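Local coordinates for protein GCN5-related N-acetyltransferase (Kribbella flavida, PDB 4MY0) that binds acetyl-CoA and probably transfers its acetyl group to amines, perhaps of aminoglycosides, as a GCN5-related N-acetyltransferase with a C-terminal sterol-carrier-like domain, at residues C[287-295]-C[320-331]; C[351-361]-C[374-382]. One frame throughout, in Å; residues are numbered along the deposited sequence.

Contact 1 of 2, residues C[287-295]-C[320-331]; sequences APAAIAARG and WHLSVADGTGEL
Pro288 sets CG of its ring against the six-membered ring of Trp320, the side chains crossing at about a right angle, an off-centre CH-pi contact with CG 4.1 Å from the ring centroid and 30° off the normal. CD2 of Leu331 sits over a face of the same indole, displaced toward the rim, and reaches back to Ala287 CB at 3.9 Å. The Trp320 indole is tied down by NE1, which bonds to the carbonyl of Gln316. Further along the helix, Ile291 has CG2 anti to its backbone N, and this methyl presses on the bare backbone of Gly329, 3.6 Å from its C, with Leu322 CD1 at 3.8 Å. Helix 287-293 runs nearly antiparallel (167°) along 328-331, part of an outermost strand, within this chain, of the sheet in the sterol carrier protein domain; a type I' turn, Ala325 to Thr328, joins it to 318-325. Waters bridge helix and strand. One takes the N-H of Leu331 at 2.8 Å from N and donates to Pro288 O at 2.7 Å. A second accepts from Gly329 N, 2.8 Å away, within hydrogen-bonding reach of Ile291 O and Arg294 O, while a third donates to both Ala292 O and Gly329 O.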
ATOM      1  N   ALA C 287     -37.777  18.253  25.682  1.00 25.65           N
ATOM      2  CA  ALA C 287     -38.376  16.950  25.394  1.00 26.58           C
ATOM      3  C   ALA C 287     -39.868  16.964  25.031  1.00 26.31           C
ATOM      4  O   ALA C 287     -40.263  16.265  24.095  1.00 28.27           O
ATOM      5  CB  ALA C 287     -38.085  15.941  26.524  1.00 23.20           C
ATOM      6  N   PRO C 288     -40.704  17.741  25.761  1.00 27.82           N
ATOM      7  CA  PRO C 288     -42.110  17.756  25.332  1.00 28.62           C
ATOM      8  C   PRO C 288     -42.262  18.231  23.896  1.00 27.95           C
ATOM      9  O   PRO C 288     -43.070  17.665  23.153  1.00 27.33           O
ATOM     10  CB  PRO C 288     -42.770  18.757  26.296  1.00 28.39           C
ATOM     11  CG  PRO C 288     -41.949  18.654  27.544  1.00 30.00           C
ATOM     12  CD  PRO C 288     -40.521  18.425  27.059  1.00 27.10           C
ATOM     13  N   ALA C 289     -41.489  19.241  23.504  1.00 27.18           N
ATOM     14  CA  ALA C 289     -41.624  19.803  22.159  1.00 29.21           C
ATOM     15  C   ALA C 289     -41.020  18.866  21.123  1.00 28.30           C
ATOM     16  O   ALA C 289     -41.518  18.766  20.008  1.00 28.39           O
ATOM     17  CB  ALA C 289     -40.985  21.192  22.074  1.00 29.38           C
ATOM     18  N   ALA C 290     -39.936  18.187  21.487  1.00 24.60           N
ATOM     19  CA  ALA C 290     -39.342  17.175  20.608  1.00 23.35           C
ATOM     20  C   ALA C 290     -40.324  16.015  20.359  1.00 23.47           C
ATOM     21  O   ALA C 290     -40.432  15.487  19.240  1.00 23.32           O
ATOM     22  CB  ALA C 290     -38.032  16.642  21.219  1.00 22.25           C
ATOM     23  N   ILE C 291     -41.021  15.603  21.411  1.00 23.93           N
ATOM     24  CA  ILE C 291     -41.981  14.513  21.286  1.00 27.42           C
ATOM     25  C   ILE C 291     -43.179  14.972  20.448  1.00 29.48           C
ATOM     26  O   ILE C 291     -43.646  14.250  19.563  1.00 31.05           O
ATOM     27  CB  ILE C 291     -42.468  14.021  22.665  1.00 28.90           C
ATOM     28  CG1 ILE C 291     -41.375  13.214  23.375  1.00 29.84           C
ATOM     29  CG2 ILE C 291     -43.779  13.224  22.512  1.00 27.37           C
ATOM     30  CD1 ILE C 291     -40.879  11.984  22.567  1.00 26.43           C
ATOM     31  N   ALA C 292     -43.662  16.182  20.725  1.00 25.89           N
ATOM     32  CA  ALA C 292     -44.815  16.733  20.019  1.00 34.16           C
ATOM     33  C   ALA C 292     -44.578  16.837  18.519  1.00 32.58           C
ATOM     34  O   ALA C 292     -45.513  16.707  17.737  1.00 31.58           O
ATOM     35  CB  ALA C 292     -45.191  18.101  20.586  1.00 34.73           C
ATOM     36  N   ALA C 293     -43.330  17.072  18.115  1.00 26.23           N
ATOM     37  CA  ALA C 293     -43.032  17.263  16.693  1.00 28.66           C
ATOM     38  C   ALA C 293     -42.644  15.963  15.968  1.00 33.06           C
ATOM     39  O   ALA C 293     -42.597  15.932  14.735  1.00 36.25           O
ATOM     40  CB  ALA C 293     -41.953  18.320  16.518  1.00 31.67           C
ATOM     41  N   ARG C 294     -42.366  14.901  16.730  1.00 29.33           N
ATOM     42  CA  ARG C 294     -41.919  13.632  16.157  1.00 29.78           C
ATOM     43  C   ARG C 294     -43.058  12.888  15.463  1.00 30.51           C
ATOM     44  O   ARG C 294     -44.206  12.973  15.889  1.00 34.53           O
ATOM     45  CB  ARG C 294     -41.334  12.724  17.250  1.00 27.24           C
ATOM     46  CG  ARG C 294     -40.477  11.570  16.697  1.00 24.97           C
ATOM     47  CD  ARG C 294     -40.028  10.623  17.792  1.00 28.32           C
ATOM     48  NE  ARG C 294     -38.884   9.776  17.413  1.00 28.95           N
ATOM     49  CZ  ARG C 294     -38.990   8.654  16.699  1.00 29.57           C
ATOM     50  NH1 ARG C 294     -40.183   8.256  16.270  1.00 31.43           N
ATOM     51  NH2 ARG C 294     -37.913   7.923  16.410  1.00 32.03           N
ATOM     52  N   GLY C 295     -42.748  12.161  14.393  1.00 25.41           N
ATOM     53  CA  GLY C 295     -43.711  11.207  13.854  1.00 26.24           C
ATOM     54  C   GLY C 295     -43.551   9.920  14.643  1.00 29.25           C
ATOM     55  O   GLY C 295     -42.443   9.610  15.085  1.00 30.87           O
ATOM     56  N   TRP C 320     -42.562  12.291  33.688  1.00 27.83           N
ATOM     57  CA  TRP C 320     -43.425  12.627  32.580  1.00 30.05           C
ATOM     58  C   TRP C 320     -44.238  11.411  32.159  1.00 31.42           C
ATOM     59  O   TRP C 320     -43.825  10.270  32.366  1.00 33.26           O
ATOM     60  CB  TRP C 320     -42.564  13.083  31.403  1.00 30.89           C
ATOM     61  CG  TRP C 320     -41.765  14.319  31.673  1.00 31.16           C
ATOM     62  CD1 TRP C 320     -40.490  14.383  32.165  1.00 33.18           C
ATOM     63  CD2 TRP C 320     -42.174  15.672  31.442  1.00 30.73           C
ATOM     64  NE1 TRP C 320     -40.091  15.694  32.263  1.00 32.87           N
ATOM     65  CE2 TRP C 320     -41.107  16.505  31.824  1.00 33.21           C
ATOM     66  CE3 TRP C 320     -43.347  16.261  30.954  1.00 30.94           C
ATOM     67  CZ2 TRP C 320     -41.176  17.902  31.731  1.00 36.03           C
ATOM     68  CZ3 TRP C 320     -43.419  17.648  30.868  1.00 33.53           C
ATOM     69  CH2 TRP C 320     -42.342  18.452  31.253  1.00 36.13           C
ATOM     70  N   HIS C 321     -45.405  11.661  31.583  1.00 34.67           N
ATOM     71  CA  HIS C 321     -46.194  10.605  30.975  1.00 34.98           C
ATOM     72  C   HIS C 321     -46.144  10.745  29.453  1.00 33.02           C
ATOM     73  O   HIS C 321     -46.395  11.824  28.902  1.00 29.33           O
ATOM     74  CB  HIS C 321     -47.641  10.655  31.461  1.00 43.12           C
ATOM     75  CG  HIS C 321     -48.519   9.644  30.796  1.00 48.19           C
ATOM     76  ND1 HIS C 321     -48.456   8.299  31.090  1.00 51.48           N
ATOM     77  CD2 HIS C 321     -49.450   9.775  29.823  1.00 51.11           C
ATOM     78  CE1 HIS C 321     -49.321   7.644  30.337  1.00 52.81           C
ATOM     79  NE2 HIS C 321     -49.937   8.518  29.559  1.00 55.23           N
ATOM     80  N   LEU C 322     -45.779   9.662  28.776  1.00 33.65           N
ATOM     81  CA  LEU C 322     -45.760   9.650  27.317  1.00 31.66           C
ATOM     82  C   LEU C 322     -47.019   8.969  26.772  1.00 35.53           C
ATOM     83  O   LEU C 322     -47.310   7.812  27.100  1.00 38.28           O
ATOM     84  CB  LEU C 322     -44.502   8.951  26.799  1.00 27.85           C
ATOM     85  CG  LEU C 322     -44.388   8.786  25.277  1.00 35.58           C
ATOM     86  CD1 LEU C 322     -44.140  10.122  24.588  1.00 31.93           C
ATOM     87  CD2 LEU C 322     -43.291   7.790  24.933  1.00 34.89           C
ATOM     88  N   SER C 323     -47.768   9.699  25.949  1.00 32.81           N
ATOM     89  CA  SER C 323     -48.972   9.172  25.311  1.00 36.15           C
ATOM     90  C   SER C 323     -48.723   9.116  23.809  1.00 38.11           C
ATOM     91  O   SER C 323     -48.414  10.141  23.186  1.00 36.85           O
ATOM     92  CB  SER C 323     -50.168  10.083  25.607  1.00 36.79           C
ATOM     93  OG  SER C 323     -51.388   9.488  25.197  1.00 41.71           O
ATOM     94  N   VAL C 324     -48.820   7.917  23.234  1.00 36.70           N
ATOM     95  CA  VAL C 324     -48.641   7.746  21.796  1.00 33.38           C
ATOM     96  C   VAL C 324     -49.835   7.030  21.196  1.00 37.34           C
ATOM     97  O   VAL C 324     -50.206   5.951  21.654  1.00 38.59           O
ATOM     98  CB  VAL C 324     -47.397   6.937  21.462  1.00 32.99           C
ATOM     99  CG1 VAL C 324     -47.328   6.703  19.961  1.00 35.78           C
ATOM    100  CG2 VAL C 324     -46.135   7.657  21.954  1.00 31.16           C
ATOM    101  N   ALA C 325     -50.440   7.635  20.177  1.00 40.87           N
ATOM    102  CA  ALA C 325     -51.568   7.020  19.470  1.00 40.50           C
ATOM    103  C   ALA C 325     -51.728   7.667  18.104  1.00 43.71           C
ATOM    104  O   ALA C 325     -51.574   8.887  17.973  1.00 44.34           O
ATOM    105  CB  ALA C 325     -52.849   7.166  20.270  1.00 40.70           C
ATOM    106  N   ASP C 326     -52.013   6.845  17.092  1.00 45.63           N
ATOM    107  CA  ASP C 326     -52.342   7.339  15.756  1.00 47.17           C
ATOM    108  C   ASP C 326     -51.247   8.225  15.160  1.00 44.97           C
ATOM    109  O   ASP C 326     -51.530   9.240  14.517  1.00 47.47           O
ATOM    110  CB  ASP C 326     -53.687   8.079  15.777  1.00 50.19           C
ATOM    111  CG  ASP C 326     -54.824   7.204  16.282  1.00 59.51           C
ATOM    112  OD1 ASP C 326     -55.674   7.700  17.058  1.00 62.99           O
ATOM    113  OD2 ASP C 326     -54.868   6.015  15.901  1.00 63.73           O
ATOM    114  N   GLY C 327     -50.002   7.842  15.404  1.00 38.00           N
ATOM    115  CA  GLY C 327     -48.859   8.479  14.777  1.00 36.18           C
ATOM    116  C   GLY C 327     -48.352   9.730  15.465  1.00 37.20           C
ATOM    117  O   GLY C 327     -47.353  10.304  15.040  1.00 38.34           O
ATOM    118  N   THR C 328     -49.039  10.149  16.525  1.00 37.10           N
ATOM    119  CA  THR C 328     -48.717  11.389  17.228  1.00 37.87           C
ATOM    120  C   THR C 328     -48.393  11.123  18.709  1.00 38.49           C
ATOM    121  O   THR C 328     -48.958  10.207  19.318  1.00 41.87           O
ATOM    122  CB  THR C 328     -49.889  12.404  17.069  1.00 53.33           C
ATOM    123  OG1 THR C 328     -49.757  13.095  15.818  1.00 53.75           O
ATOM    124  CG2 THR C 328     -49.925  13.420  18.194  1.00 54.04           C
ATOM    125  N   GLY C 329     -47.474  11.897  19.284  1.00 37.04           N
ATOM    126  CA  GLY C 329     -47.089  11.708  20.674  1.00 33.68           C
ATOM    127  C   GLY C 329     -47.201  12.966  21.520  1.00 32.34           C
ATOM    128  O   GLY C 329     -47.065  14.083  21.016  1.00 32.99           O
ATOM    129  N   GLU C 330     -47.449  12.785  22.814  1.00 31.59           N
ATOM    130  CA  GLU C 330     -47.451  13.896  23.757  1.00 31.86           C
ATOM    131  C   GLU C 330     -46.776  13.514  25.070  1.00 35.16           C
ATOM    132  O   GLU C 330     -46.978  12.412  25.585  1.00 38.18           O
ATOM    133  CB  GLU C 330     -48.880  14.358  24.052  1.00 34.15           C
ATOM    134  CG  GLU C 330     -48.939  15.756  24.651  1.00 41.64           C
ATOM    135  CD  GLU C 330     -50.354  16.188  25.023  1.00 50.11           C
ATOM    136  OE1 GLU C 330     -50.540  17.384  25.343  1.00 54.92           O
ATOM    137  OE2 GLU C 330     -51.271  15.336  25.005  1.00 50.81           O
ATOM    138  N   LEU C 331     -45.998  14.440  25.622  1.00 35.86           N
ATOM    139  CA  LEU C 331     -45.324  14.231  26.900  1.00 34.02           C
ATOM    140  C   LEU C 331     -45.845  15.235  27.932  1.00 36.55           C
ATOM    141  O   LEU C 331     -45.692  16.441  27.751  1.00 35.16           O
ATOM    142  CB  LEU C 331     -43.821  14.419  26.717  1.00 28.99           C
ATOM    143  CG  LEU C 331     -42.885  13.807  27.748  1.00 30.69           C
ATOM    144  CD1 LEU C 331     -42.933  12.287  27.643  1.00 26.28           C
ATOM    145  CD2 LEU C 331     -41.466  14.330  27.541  1.00 30.01           C
TER
HETATM  146  O   HOH W   1     -45.374  16.681  24.083  1.00 30.95           O
HETATM  147  O   HOH W   2     -45.953  13.692  17.764  1.00 28.00           O
HETATM  148  O   HOH W   3     -48.283  16.128  19.027  1.00 55.05           O

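Contact 2 of 2, residues C[351-361]-C[374-382]; sequences LYAGTPLAALR and DRLLDTAFG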
ATOM      1  N   LEU C 351     -33.099   6.759  23.143  1.00 27.31           N
ATOM      2  CA  LEU C 351     -34.466   6.237  23.061  1.00 25.82           C
ATOM      3  C   LEU C 351     -35.262   6.967  21.972  1.00 25.36           C
ATOM      4  O   LEU C 351     -35.969   6.335  21.173  1.00 25.79           O
ATOM      5  CB  LEU C 351     -35.172   6.375  24.415  1.00 25.72           C
ATOM      6  CG  LEU C 351     -36.672   6.099  24.427  1.00 29.86           C
ATOM      7  CD1 LEU C 351     -36.914   4.637  24.154  1.00 29.58           C
ATOM      8  CD2 LEU C 351     -37.348   6.531  25.742  1.00 30.25           C
ATOM      9  N   TYR C 352     -35.127   8.294  21.933  1.00 23.01           N
ATOM     10  CA  TYR C 352     -35.800   9.130  20.932  1.00 23.27           C
ATOM     11  C   TYR C 352     -35.374   8.728  19.528  1.00 25.12           C
ATOM     12  O   TYR C 352     -36.156   8.818  18.577  1.00 23.75           O
ATOM     13  CB  TYR C 352     -35.452  10.601  21.173  1.00 21.84           C
ATOM     14  CG  TYR C 352     -36.192  11.595  20.298  1.00 23.44           C
ATOM     15  CD1 TYR C 352     -37.369  12.186  20.743  1.00 25.26           C
ATOM     16  CD2 TYR C 352     -35.702  11.969  19.044  1.00 22.72           C
ATOM     17  CE1 TYR C 352     -38.055  13.101  19.962  1.00 24.12           C
ATOM     18  CE2 TYR C 352     -36.377  12.904  18.251  1.00 21.89           C
ATOM     19  CZ  TYR C 352     -37.554  13.462  18.729  1.00 25.83           C
ATOM     20  OH  TYR C 352     -38.254  14.380  17.979  1.00 21.75           O
ATOM     21  N   ALA C 353     -34.128   8.284  19.406  1.00 20.30           N
ATOM     22  CA  ALA C 353     -33.579   7.896  18.112  1.00 26.89           C
ATOM     23  C   ALA C 353     -33.945   6.466  17.711  1.00 29.32           C
ATOM     24  O   ALA C 353     -33.568   6.022  16.628  1.00 33.02           O
ATOM     25  CB  ALA C 353     -32.054   8.058  18.114  1.00 25.86           C
ATOM     26  N   GLY C 354     -34.643   5.742  18.586  1.00 26.80           N
ATOM     27  CA  GLY C 354     -35.034   4.367  18.303  1.00 26.94           C
ATOM     28  C   GLY C 354     -34.044   3.276  18.716  1.00 29.21           C
ATOM     29  O   GLY C 354     -34.179   2.124  18.314  1.00 29.83           O
ATOM     30  N   THR C 355     -33.047   3.613  19.524  1.00 26.15           N
ATOM     31  CA  THR C 355     -32.139   2.585  20.040  1.00 25.95           C
ATOM     32  C   THR C 355     -32.932   1.615  20.936  1.00 31.17           C
ATOM     33  O   THR C 355     -33.701   2.047  21.789  1.00 30.81           O
ATOM     34  CB  THR C 355     -30.976   3.237  20.820  1.00 29.77           C
ATOM     35  OG1 THR C 355     -30.362   4.238  19.996  1.00 30.82           O
ATOM     36  CG2 THR C 355     -29.918   2.208  21.239  1.00 25.38           C
ATOM     37  N   PRO C 356     -32.762   0.297  20.732  1.00 30.41           N
ATOM     38  CA  PRO C 356     -33.528  -0.702  21.505  1.00 29.98           C
ATOM     39  C   PRO C 356     -33.294  -0.583  23.014  1.00 31.96           C
ATOM     40  O   PRO C 356     -32.168  -0.291  23.445  1.00 30.41           O
ATOM     41  CB  PRO C 356     -32.971  -2.052  21.010  1.00 30.16           C
ATOM     42  CG  PRO C 356     -32.265  -1.760  19.715  1.00 34.72           C
ATOM     43  CD  PRO C 356     -31.819  -0.319  19.778  1.00 31.44           C
ATOM     44  N   LEU C 357     -34.336  -0.819  23.805  1.00 32.28           N
ATOM     45  CA  LEU C 357     -34.229  -0.690  25.252  1.00 35.61           C
ATOM     46  C   LEU C 357     -33.221  -1.685  25.823  1.00 36.56           C
ATOM     47  O   LEU C 357     -32.498  -1.366  26.769  1.00 36.77           O
ATOM     48  CB  LEU C 357     -35.594  -0.870  25.926  1.00 41.29           C
ATOM     49  CG  LEU C 357     -36.348   0.400  26.336  1.00 44.62           C
ATOM     50  CD1 LEU C 357     -35.621   1.163  27.437  1.00 44.93           C
ATOM     51  CD2 LEU C 357     -36.544   1.286  25.141  1.00 46.30           C
ATOM     52  N   ALA C 358     -33.179  -2.886  25.248  1.00 34.97           N
ATOM     53  CA  ALA C 358     -32.214  -3.894  25.676  1.00 38.41           C
ATOM     54  C   ALA C 358     -30.786  -3.332  25.669  1.00 36.06           C
ATOM     55  O   ALA C 358     -30.035  -3.505  26.633  1.00 37.43           O
ATOM     56  CB  ALA C 358     -32.306  -5.119  24.792  1.00 37.43           C
ATOM     57  N   ALA C 359     -30.419  -2.655  24.585  1.00 30.45           N
ATOM     58  CA  ALA C 359     -29.084  -2.073  24.472  1.00 27.92           C
ATOM     59  C   ALA C 359     -28.843  -0.955  25.479  1.00 29.65           C
ATOM     60  O   ALA C 359     -27.731  -0.818  26.005  1.00 26.69           O
ATOM     61  CB  ALA C 359     -28.834  -1.566  23.051  1.00 27.92           C
ATOM     62  N   LEU C 360     -29.868  -0.139  25.726  1.00 26.84           N
ATOM     63  CA  LEU C 360     -29.747   0.978  26.660  1.00 27.50           C
ATOM     64  C   LEU C 360     -29.571   0.496  28.097  1.00 28.31           C
ATOM     65  O   LEU C 360     -28.889   1.138  28.907  1.00 28.20           O
ATOM     66  CB  LEU C 360     -30.977   1.884  26.581  1.00 28.48           C
ATOM     67  CG  LEU C 360     -31.215   2.541  25.229  1.00 30.85           C
ATOM     68  CD1 LEU C 360     -32.432   3.424  25.297  1.00 32.09           C
ATOM     69  CD2 LEU C 360     -29.990   3.341  24.828  1.00 30.46           C
ATOM     70  N   ARG C 361     -30.201  -0.624  28.425  1.00 25.85           N
ATOM     71  CA  ARG C 361     -30.076  -1.159  29.770  1.00 27.87           C
ATOM     72  C   ARG C 361     -28.693  -1.769  29.948  1.00 28.75           C
ATOM     73  O   ARG C 361     -28.037  -1.542  30.957  1.00 31.68           O
ATOM     74  CB  ARG C 361     -31.155  -2.202  30.043  1.00 27.86           C
ATOM     75  CG  ARG C 361     -32.540  -1.618  30.172  1.00 30.27           C
ATOM     76  CD  ARG C 361     -33.507  -2.651  30.744  1.00 32.52           C
ATOM     77  NE  ARG C 361     -34.862  -2.113  30.848  1.00 35.97           N
ATOM     78  CZ  ARG C 361     -35.335  -1.481  31.921  1.00 37.95           C
ATOM     79  NH1 ARG C 361     -36.581  -1.022  31.926  1.00 39.04           N
ATOM     80  NH2 ARG C 361     -34.560  -1.306  32.988  1.00 39.43           N
ATOM     81  N   ASP C 374     -40.865  -1.409  28.419  1.00 58.33           N
ATOM     82  CA  ASP C 374     -39.838  -1.571  27.384  1.00 53.64           C
ATOM     83  C   ASP C 374     -40.429  -1.901  26.017  1.00 46.03           C
ATOM     84  O   ASP C 374     -40.029  -1.335  25.001  1.00 42.25           O
ATOM     85  CB  ASP C 374     -38.847  -2.673  27.778  1.00 56.70           C
ATOM     86  CG  ASP C 374     -37.835  -2.214  28.813  1.00 60.53           C
ATOM     87  OD1 ASP C 374     -36.764  -2.855  28.916  1.00 61.15           O
ATOM     88  OD2 ASP C 374     -38.103  -1.217  29.519  1.00 63.68           O
ATOM     89  N   ARG C 375     -41.385  -2.820  26.001  1.00 47.14           N
ATOM     90  CA  ARG C 375     -42.013  -3.239  24.754  1.00 50.86           C
ATOM     91  C   ARG C 375     -42.830  -2.117  24.114  1.00 50.03           C
ATOM     92  O   ARG C 375     -42.757  -1.911  22.901  1.00 52.59           O
ATOM     93  CB  ARG C 375     -42.874  -4.485  24.976  1.00 54.88           C
ATOM     94  CG  ARG C 375     -42.068  -5.768  25.045  1.00 59.94           C
ATOM     95  CD  ARG C 375     -42.960  -7.001  25.057  1.00 67.86           C
ATOM     96  NE  ARG C 375     -43.595  -7.202  26.353  1.00 75.15           N
ATOM     97  CZ  ARG C 375     -43.025  -7.840  27.371  1.00 80.31           C
ATOM     98  NH1 ARG C 375     -43.677  -7.980  28.519  1.00 82.64           N
ATOM     99  NH2 ARG C 375     -41.801  -8.338  27.244  1.00 80.59           N
ATOM    100  N   LEU C 376     -43.602  -1.398  24.927  1.00 49.22           N
ATOM    101  CA  LEU C 376     -44.360  -0.242  24.440  1.00 50.81           C
ATOM    102  C   LEU C 376     -43.434   0.828  23.840  1.00 44.45           C
ATOM    103  O   LEU C 376     -43.620   1.265  22.701  1.00 43.21           O
ATOM    104  CB  LEU C 376     -45.214   0.367  25.562  1.00 52.85           C
ATOM    105  CG  LEU C 376     -46.587  -0.224  25.916  1.00 55.28           C
ATOM    106  CD1 LEU C 376     -47.003  -1.366  24.987  1.00 55.95           C
ATOM    107  CD2 LEU C 376     -46.628  -0.664  27.369  1.00 56.37           C
ATOM    108  N   LEU C 377     -42.434   1.242  24.608  1.00 41.86           N
ATOM    109  CA  LEU C 377     -41.479   2.233  24.127  1.00 38.84           C
ATOM    110  C   LEU C 377     -40.757   1.785  22.860  1.00 41.96           C
ATOM    111  O   LEU C 377     -40.536   2.585  21.945  1.00 40.07           O
ATOM    112  CB  LEU C 377     -40.461   2.557  25.217  1.00 39.07           C
ATOM    113  CG  LEU C 377     -41.008   3.333  26.408  1.00 37.77           C
ATOM    114  CD1 LEU C 377     -39.965   3.393  27.514  1.00 32.48           C
ATOM    115  CD2 LEU C 377     -41.406   4.725  25.970  1.00 35.58           C
ATOM    116  N   ASP C 378     -40.381   0.509  22.807  1.00 45.27           N
ATOM    117  CA  ASP C 378     -39.648  -0.013  21.655  1.00 47.65           C
ATOM    118  C   ASP C 378     -40.433   0.178  20.349  1.00 47.53           C
ATOM    119  O   ASP C 378     -39.903   0.709  19.367  1.00 45.74           O
ATOM    120  CB  ASP C 378     -39.276  -1.490  21.866  1.00 53.52           C
ATOM    121  CG  ASP C 378     -37.853  -1.677  22.420  1.00 57.27           C
ATOM    122  OD1 ASP C 378     -37.171  -0.674  22.731  1.00 55.23           O
ATOM    123  OD2 ASP C 378     -37.415  -2.841  22.552  1.00 61.42           O
ATOM    124  N   THR C 379     -41.699  -0.229  20.339  1.00 50.53           N
ATOM    125  CA  THR C 379     -42.516  -0.097  19.126  1.00 53.38           C
ATOM    126  C   THR C 379     -42.911   1.353  18.797  1.00 47.70           C
ATOM    127  O   THR C 379     -42.901   1.752  17.634  1.00 49.85           O
ATOM    128  CB  THR C 379     -43.761  -1.006  19.168  1.00 56.86           C
ATOM    129  OG1 THR C 379     -44.524  -0.728  20.347  1.00 60.48           O
ATOM    130  CG2 THR C 379     -43.334  -2.463  19.183  1.00 57.39           C
ATOM    131  N   ALA C 380     -43.251   2.129  19.823  1.00 39.87           N
ATOM    132  CA  ALA C 380     -43.524   3.561  19.667  1.00 40.54           C
ATOM    133  C   ALA C 380     -42.417   4.287  18.895  1.00 40.22           C
ATOM    134  O   ALA C 380     -42.678   4.962  17.895  1.00 42.51           O
ATOM    135  CB  ALA C 380     -43.708   4.207  21.035  1.00 38.13           C
ATOM    136  N   PHE C 381     -41.182   4.149  19.366  1.00 35.78           N
ATOM    137  CA  PHE C 381     -40.055   4.832  18.740  1.00 34.47           C
ATOM    138  C   PHE C 381     -39.451   4.013  17.606  1.00 34.76           C
ATOM    139  O   PHE C 381     -38.449   4.403  17.008  1.00 34.05           O
ATOM    140  CB  PHE C 381     -38.990   5.174  19.787  1.00 28.69           C
ATOM    141  CG  PHE C 381     -39.422   6.238  20.769  1.00 28.87           C
ATOM    142  CD1 PHE C 381     -39.249   7.583  20.473  1.00 24.82           C
ATOM    143  CD2 PHE C 381     -40.008   5.891  21.984  1.00 31.00           C
ATOM    144  CE1 PHE C 381     -39.645   8.571  21.382  1.00 24.41           C
ATOM    145  CE2 PHE C 381     -40.403   6.869  22.895  1.00 32.11           C
ATOM    146  CZ  PHE C 381     -40.219   8.211  22.593  1.00 27.18           C
ATOM    147  N   GLY C 382     -40.069   2.877  17.308  1.00 38.46           N
ATOM    148  CA  GLY C 382     -39.593   2.026  16.234  1.00 42.56           C
ATOM    149  C   GLY C 382     -39.793   2.624  14.853  1.00 47.86           C
ATOM    150  O   GLY C 382     -40.438   3.661  14.700  1.00 53.44           O
TER
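Arg361 and Asp374 meet in a side-on salt bridge between helices 357-362 and 371-380 of the sterol carrier protein domain, the side chains coming from opposite directions; the N-to-C directions of the short segments differ by 117°. The extended chain from CG to NE carries the guanidinium out to the carboxylate, where its NE/NH1 edge is presented: Arg361 NE to Asp374 OD1 is 2.8 Å and NH1 to OD2 2.9 Å. Both oxygens are met on the syn side, and the two bonds fix the rotation of the guanidinium, its plane only 25° from the carboxylate's. NH1 has a second acceptor in Gly368 O.

One turn on, Asp378 bonds to the first turn of helix 357-362. Its OD1 offers the syn lone pair to Leu357 N, right after the N-cap residue Pro356, and a carboxylate here probably also gains from the helix dipole. OD2 forms a salt bridge with Arg183 of a second subunit. Leu357 lies between these acids, and its CD2 meets Leu377 CB at 4.1 Å.

At the far end Phe381 sets its ring against the end of helix 345-352, CG anti to its carbonyl carbon (chi1 -69°). Leu351 crosses it at about a right angle, with CG 4.0 Å above one face and toward the rim. Gly354, closing that helix in a Schellman motif, passes with its CA 3.7 Å from Phe381 O. On the same side of the ring, Tyr352 CA comes obliquely to 3.8 Å from Phe381 CD1, and the carbonyl of Leu351 points in beside it, O to CG 3.5 Å.

Following the chain from the N terminus, helix 287-293 comes first. Contact 1 closes when the strand pair 318-325 and 328-333, the latter outermost within this chain, comes back along that helix, 25 residues on at the closest ends. Contact 2 opens later and closes a shorter loop, 13 residues, as helix 371-380 returns to helices 345-352 and 357-362. The two follow in series, neither nested nor crossed, with centres about 14 Å apart. They nevertheless touch: Tyr352 OH probably bonds to Ala290 O, and Arg294 NH2 probably to Tyr352 O. Helix 287-293 and the residues just after it are thus tied to the end of helix 345-352, while strand 318-325 packs through Leu322 on Phe381, just after helix 371-380.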